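Local coordinates for protein RNase NGR3 (Nicotiana glutinosa, PDB 1VD3) that probably cleaves single-stranded RNA as a ribonuclease of the T2 family, and binds the nucleotide 2'-UMP in its active-site pocket, at residues A[21-26]-A[202-207]; A[163-166]-A[170-173]. All coordinates share one frame; numbering follows the deposited sequence.

Interaction 1. Residues A[21-26]-A[202-207]; sequences YCDTRR and KIEFPP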
loop_
_atom_site.group_PDB
_atom_site.type_symbol
_atom_site.label_atom_id
_atom_site.label_comp_id
_atom_site.label_asym_id
_atom_site.label_seq_id
_atom_site.Cartn_x
_atom_site.Cartn_y
_atom_site.Cartn_z
ATOM N N TYR A 21 -0.104 -1.004 -11.746
ATOM C CA TYR A 21 -0.349 -2.432 -11.623
ATOM C C TYR A 21 -1.117 -2.863 -12.870
ATOM O O TYR A 21 -1.085 -4.028 -13.266
ATOM C CB TYR A 21 -1.190 -2.721 -10.376
ATOM C CG TYR A 21 -1.462 -4.191 -10.141
ATOM C CD1 TYR A 21 -0.614 -4.956 -9.341
ATOM C CD2 TYR A 21 -2.560 -4.822 -10.731
ATOM C CE1 TYR A 21 -0.852 -6.315 -9.129
ATOM C CE2 TYR A 21 -2.808 -6.177 -10.529
ATOM C CZ TYR A 21 -1.948 -6.916 -9.725
ATOM O OH TYR A 21 -2.187 -8.250 -9.511
ATOM N N CYS A 22 -1.791 -1.906 -13.498
ATOM C CA CYS A 22 -2.602 -2.200 -14.675
ATOM C C CYS A 22 -2.013 -1.892 -16.042
ATOM O O CYS A 22 -2.579 -2.287 -17.059
ATOM C CB CYS A 22 -3.955 -1.506 -14.531
ATOM S SG CYS A 22 -4.883 -2.193 -13.130
ATOM N N ASP A 23 -0.884 -1.199 -16.082
ATOM C CA ASP A 23 -0.275 -0.872 -17.366
ATOM C C ASP A 23 0.962 -1.725 -17.642
ATOM O O ASP A 23 1.852 -1.317 -18.391
ATOM C CB ASP A 23 0.093 0.612 -17.411
ATOM C CG ASP A 23 1.199 0.968 -16.438
ATOM O OD1 ASP A 23 1.611 0.090 -15.650
ATOM O OD2 ASP A 23 1.653 2.129 -16.464
ATOM N N THR A 24 1.015 -2.906 -17.032
ATOM C CA THR A 24 2.145 -3.806 -17.224
ATOM C C THR A 24 1.780 -4.944 -18.165
ATOM O O THR A 24 0.723 -4.932 -18.799
ATOM C CB THR A 24 2.611 -4.437 -15.898
ATOM O OG1 THR A 24 1.578 -5.288 -15.386
ATOM C CG2 THR A 24 2.937 -3.361 -14.880
ATOM N N ARG A 25 2.662 -5.933 -18.236
ATOM C CA ARG A 25 2.453 -7.082 -19.097
ATOM C C ARG A 25 1.517 -8.090 -18.429
ATOM O O ARG A 25 0.925 -8.937 -19.099
ATOM C CB ARG A 25 3.801 -7.730 -19.416
ATOM C CG ARG A 25 3.762 -8.751 -20.532
ATOM C CD ARG A 25 5.149 -9.314 -20.779
ATOM N NE ARG A 25 5.132 -10.419 -21.728
ATOM C CZ ARG A 25 6.204 -11.128 -22.062
ATOM N NH1 ARG A 25 7.383 -10.845 -21.522
ATOM N NH2 ARG A 25 6.097 -12.123 -22.929
ATOM N N ARG A 26 1.383 -7.988 -17.109
ATOM C CA ARG A 26 0.511 -8.883 -16.353
ATOM C C ARG A 26 -0.954 -8.481 -16.483
ATOM O O ARG A 26 -1.270 -7.411 -16.999
ATOM C CB ARG A 26 0.903 -8.896 -14.874
ATOM C CG ARG A 26 2.043 -9.838 -14.523
ATOM C CD ARG A 26 3.352 -9.416 -15.163
ATOM N NE ARG A 26 4.453 -10.297 -14.777
ATOM C CZ ARG A 26 4.864 -10.482 -13.525
ATOM N NH1 ARG A 26 4.269 -9.845 -12.524
ATOM N NH2 ARG A 26 5.878 -11.301 -13.272
ATOM N N LYS A 202 14.933 8.906 -12.633
ATOM C CA LYS A 202 13.754 9.496 -13.270
ATOM C C LYS A 202 12.704 8.406 -13.435
ATOM O O LYS A 202 12.983 7.355 -14.009
ATOM C CB LYS A 202 14.115 10.044 -14.654
ATOM C CG LYS A 202 14.707 11.440 -14.657
ATOM C CD LYS A 202 13.601 12.481 -14.629
ATOM C CE LYS A 202 14.146 13.878 -14.874
ATOM N NZ LYS A 202 13.048 14.878 -15.007
ATOM N N ILE A 203 11.492 8.654 -12.948
ATOM C CA ILE A 203 10.440 7.657 -13.073
ATOM C C ILE A 203 9.102 8.232 -13.516
ATOM O O ILE A 203 8.880 9.441 -13.477
ATOM C CB ILE A 203 10.229 6.883 -11.753
ATOM C CG1 ILE A 203 9.833 7.844 -10.634
ATOM C CG2 ILE A 203 11.500 6.123 -11.388
ATOM C CD1 ILE A 203 9.501 7.142 -9.319
ATOM N N GLU A 204 8.219 7.331 -13.930
ATOM C CA GLU A 204 6.896 7.693 -14.401
ATOM C C GLU A 204 5.844 7.566 -13.303
ATOM O O GLU A 204 5.898 6.658 -12.468
ATOM C CB GLU A 204 6.521 6.794 -15.576
ATOM C CG GLU A 204 5.160 7.079 -16.191
ATOM C CD GLU A 204 4.836 6.111 -17.303
ATOM O OE1 GLU A 204 4.659 4.907 -17.010
ATOM O OE2 GLU A 204 4.768 6.551 -18.471
ATOM N N PHE A 205 4.900 8.501 -13.313
ATOM C CA PHE A 205 3.784 8.535 -12.369
ATOM C C PHE A 205 2.589 8.512 -13.326
ATOM O O PHE A 205 1.934 9.533 -13.548
ATOM C CB PHE A 205 3.838 9.838 -11.556
ATOM C CG PHE A 205 2.769 9.961 -10.506
ATOM C CD1 PHE A 205 2.193 8.833 -9.930
ATOM C CD2 PHE A 205 2.371 11.218 -10.056
ATOM C CE1 PHE A 205 1.236 8.957 -8.920
ATOM C CE2 PHE A 205 1.417 11.354 -9.048
ATOM C CZ PHE A 205 0.851 10.216 -8.479
ATOM N N PRO A 206 2.301 7.332 -13.907
ATOM C CA PRO A 206 1.223 7.072 -14.867
ATOM C C PRO A 206 -0.199 7.448 -14.464
ATOM O O PRO A 206 -0.660 7.134 -13.369
ATOM C CB PRO A 206 1.368 5.578 -15.149
ATOM C CG PRO A 206 1.843 5.042 -13.828
ATOM C CD PRO A 206 2.896 6.061 -13.445
ATOM N N PRO A 207 -0.914 8.144 -15.360
ATOM C CA PRO A 207 -2.296 8.562 -15.105
ATOM C C PRO A 207 -3.229 7.367 -15.321
ATOM O O PRO A 207 -2.809 6.332 -15.840
ATOM C CB PRO A 207 -2.517 9.649 -16.147
ATOM C CG PRO A 207 -1.725 9.122 -17.320
ATOM C CD PRO A 207 -0.440 8.656 -16.662
#
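Asp-23, just past the end of helix 18-22, meets Pro-206 and Glu-204 with a single oxygen, OD2. The contact is small, burying 62 Å² in all, and the two segments share neither a hydrogen bond nor a salt bridge.

The van der Waals part is with Pro-206. Asp-23 OD2 lies 3.7 Å from Pro-206 CB, and the ring's CG is only slightly farther away. The side chains cross at about a right angle, and of the carboxylate OD2 is the oxygen that meets the ring carbons. Asp-23 can do this because its CG stands between its own backbone N and carbonyl carbon (chi1 67°), and its CB points toward the other segment.

The electrostatic share is one of like charges. Glu-204 runs out extended, with CG opposite the backbone N (chi1 -179°), and brings OE1 to 4.1 Å from Asp-23 OD2. Two carboxylates this close, with Glu-204 buried, would be expected to raise the proton affinity of at least one. Hydrogen bonds from other residues probably offset this in part: Asp-23 OD2 takes one from Gln-172 NE2, which also reaches Glu-204 OE1 weakly, and Glu-204 OE2 accepts from the backbone N of Gly-139.

Within 21-26 one bond closes a turn: Thr-24 OG1 accepts from Arg-26 N at 3.2 Å, an ST turn.

Pro-206 also rests on Ala-19 and Ser-20 of helix 18-22. Strand 202-205 runs beside strand 171-181, its Glu-204 backbone bonded to His-171 and Ile-173, and the backbone of Asp-23 is bonded to Thr-167. The contact thus joins the loop after helix 18-22 to strand 202-205 and the prolines that follow it, near the end of the modelled chain.

Interaction 2. Residues A[163-166]-A[170-173]; sequences CNVD and NHQI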
loop_
_atom_site.group_PDB
_atom_site.type_symbol
_atom_site.label_atom_id
_atom_site.label_comp_id
_atom_site.label_asym_id
_atom_site.label_seq_id
_atom_site.Cartn_x
_atom_site.Cartn_y
_atom_site.Cartn_z
ATOM N N CYS A 163 9.514 0.370 -7.538
ATOM C CA CYS A 163 9.151 0.650 -8.923
ATOM C C CYS A 163 9.065 -0.624 -9.738
ATOM O O CYS A 163 9.734 -1.609 -9.437
ATOM C CB CYS A 163 10.200 1.561 -9.578
ATOM S SG CYS A 163 10.337 3.203 -8.818
ATOM N N ASN A 164 8.221 -0.603 -10.764
ATOM C CA ASN A 164 8.118 -1.727 -11.680
ATOM C C ASN A 164 8.186 -1.111 -13.077
ATOM O O ASN A 164 8.467 0.086 -13.209
ATOM C CB ASN A 164 6.835 -2.556 -11.459
ATOM C CG ASN A 164 5.563 -1.802 -11.782
ATOM O OD1 ASN A 164 4.498 -2.412 -11.923
ATOM N ND2 ASN A 164 5.652 -0.486 -11.884
ATOM N N VAL A 165 7.945 -1.900 -14.117
ATOM C CA VAL A 165 8.042 -1.373 -15.476
ATOM C C VAL A 165 6.786 -1.599 -16.313
ATOM O O VAL A 165 6.210 -2.684 -16.293
ATOM C CB VAL A 165 9.242 -2.008 -16.210
ATOM C CG1 VAL A 165 9.378 -1.418 -17.605
ATOM C CG2 VAL A 165 10.517 -1.786 -15.401
ATOM N N ASP A 166 6.371 -0.576 -17.055
ATOM C CA ASP A 166 5.183 -0.698 -17.895
ATOM C C ASP A 166 5.543 -1.287 -19.254
ATOM O O ASP A 166 6.717 -1.379 -19.607
ATOM C CB ASP A 166 4.496 0.663 -18.063
ATOM C CG ASP A 166 5.299 1.639 -18.910
ATOM O OD1 ASP A 166 4.952 2.839 -18.904
ATOM O OD2 ASP A 166 6.261 1.217 -19.584
ATOM N N ASN A 170 8.925 1.919 -19.410
ATOM C CA ASN A 170 9.125 3.020 -18.475
ATOM C C ASN A 170 9.147 2.500 -17.046
ATOM O O ASN A 170 8.371 1.612 -16.690
ATOM C CB ASN A 170 8.001 4.055 -18.594
ATOM C CG ASN A 170 8.011 4.788 -19.920
ATOM O OD1 ASN A 170 9.002 5.416 -20.291
ATOM N ND2 ASN A 170 6.896 4.720 -20.640
ATOM N N HIS A 171 10.046 3.044 -16.234
ATOM C CA HIS A 171 10.131 2.663 -14.830
ATOM C C HIS A 171 9.120 3.586 -14.154
ATOM O O HIS A 171 9.166 4.801 -14.337
ATOM C CB HIS A 171 11.544 2.910 -14.312
ATOM C CG HIS A 171 12.588 2.137 -15.052
ATOM N ND1 HIS A 171 12.881 0.820 -14.768
ATOM C CD2 HIS A 171 13.364 2.475 -16.110
ATOM C CE1 HIS A 171 13.791 0.380 -15.618
ATOM N NE2 HIS A 171 14.101 1.364 -16.443
ATOM N N GLN A 172 8.209 3.009 -13.382
ATOM C CA GLN A 172 7.154 3.786 -12.747
ATOM C C GLN A 172 7.024 3.535 -11.253
ATOM O O GLN A 172 7.384 2.464 -10.761
ATOM C CB GLN A 172 5.829 3.439 -13.426
ATOM C CG GLN A 172 5.553 1.943 -13.402
ATOM C CD GLN A 172 4.373 1.514 -14.260
ATOM O OE1 GLN A 172 3.971 0.350 -14.233
ATOM N NE2 GLN A 172 3.817 2.445 -15.027
ATOM N N ILE A 173 6.513 4.530 -10.536
ATOM C CA ILE A 173 6.300 4.373 -9.106
ATOM C C ILE A 173 5.212 3.304 -8.987
ATOM O O ILE A 173 4.137 3.435 -9.572
ATOM C CB ILE A 173 5.834 5.696 -8.450
ATOM C CG1 ILE A 173 5.513 5.455 -6.972
ATOM C CG2 ILE A 173 4.614 6.246 -9.176
ATOM C CD1 ILE A 173 5.336 6.723 -6.167
#
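Asn-164 and Gln-172 form the hydrogen-bonded pair of an antiparallel beta hairpin, strands 160-165 and 171-181. Gln-172 N gives an almost straight bond (171°) to Asn-164 O at 2.9 Å, and a longer one returns from Asn-164 N to Gln-172 O. Their amide side chains share one face of the sheet with planes 30° apart. The link from Asn-164 ND2 to Gln-172 OE1 is weak and, with ND2 crowded in the model, doubtful; the stronger partner of the Gln-172 amide is Asp-23, outside the hairpin.

The other face is looser. Val-165 and His-171, a non-hydrogen-bonded pair, lie side by side, with Val-165 CG2 3.6 Å from His-171 ND1, and Val-165 is open to solvent.

The tight end is at the turn. Asp-166 N donates to Asn-170 O at 3.0 Å, while its carboxylate grips Asn-170 twice. With an alanine at Asp-166, Asn-170 N and ND2 would probably lose these acceptors and the amide would be freer to turn. Asp-166 OD2 is met by Asn-170 N at 2.8 Å from above the carboxylate plane, whereas Asp-166 OD1 uses its syn lone pair for Asn-170 ND2, 3.2 Å away, and lies in the plane of that amide.

Overall arrangement
Interactions 1 and 2 are neighbours, their centres 5 Å apart, and they meet directly. Gln-172 NE2 stands 2.6 Å from Asp-23 OD2, a probable hydrogen bond that ties the hairpin to the loop after helix 18-22. Separately, Glu-204 N lies 2.7 Å from His-171 O, probably a hydrogen bond, joining strand 202-205 to the hairpin. Asp-166 adds a third carboxylate close to that of Glu-204. Segment 21-26 includes Tyr-21, which binds AMP in another structure of this protein and whose side chain is about 6 Å from that of Asn-164. Neither interaction includes a residue of the 2'-UMP pocket; the bound nucleotide is about 10 Å from the Asn-164 side chain.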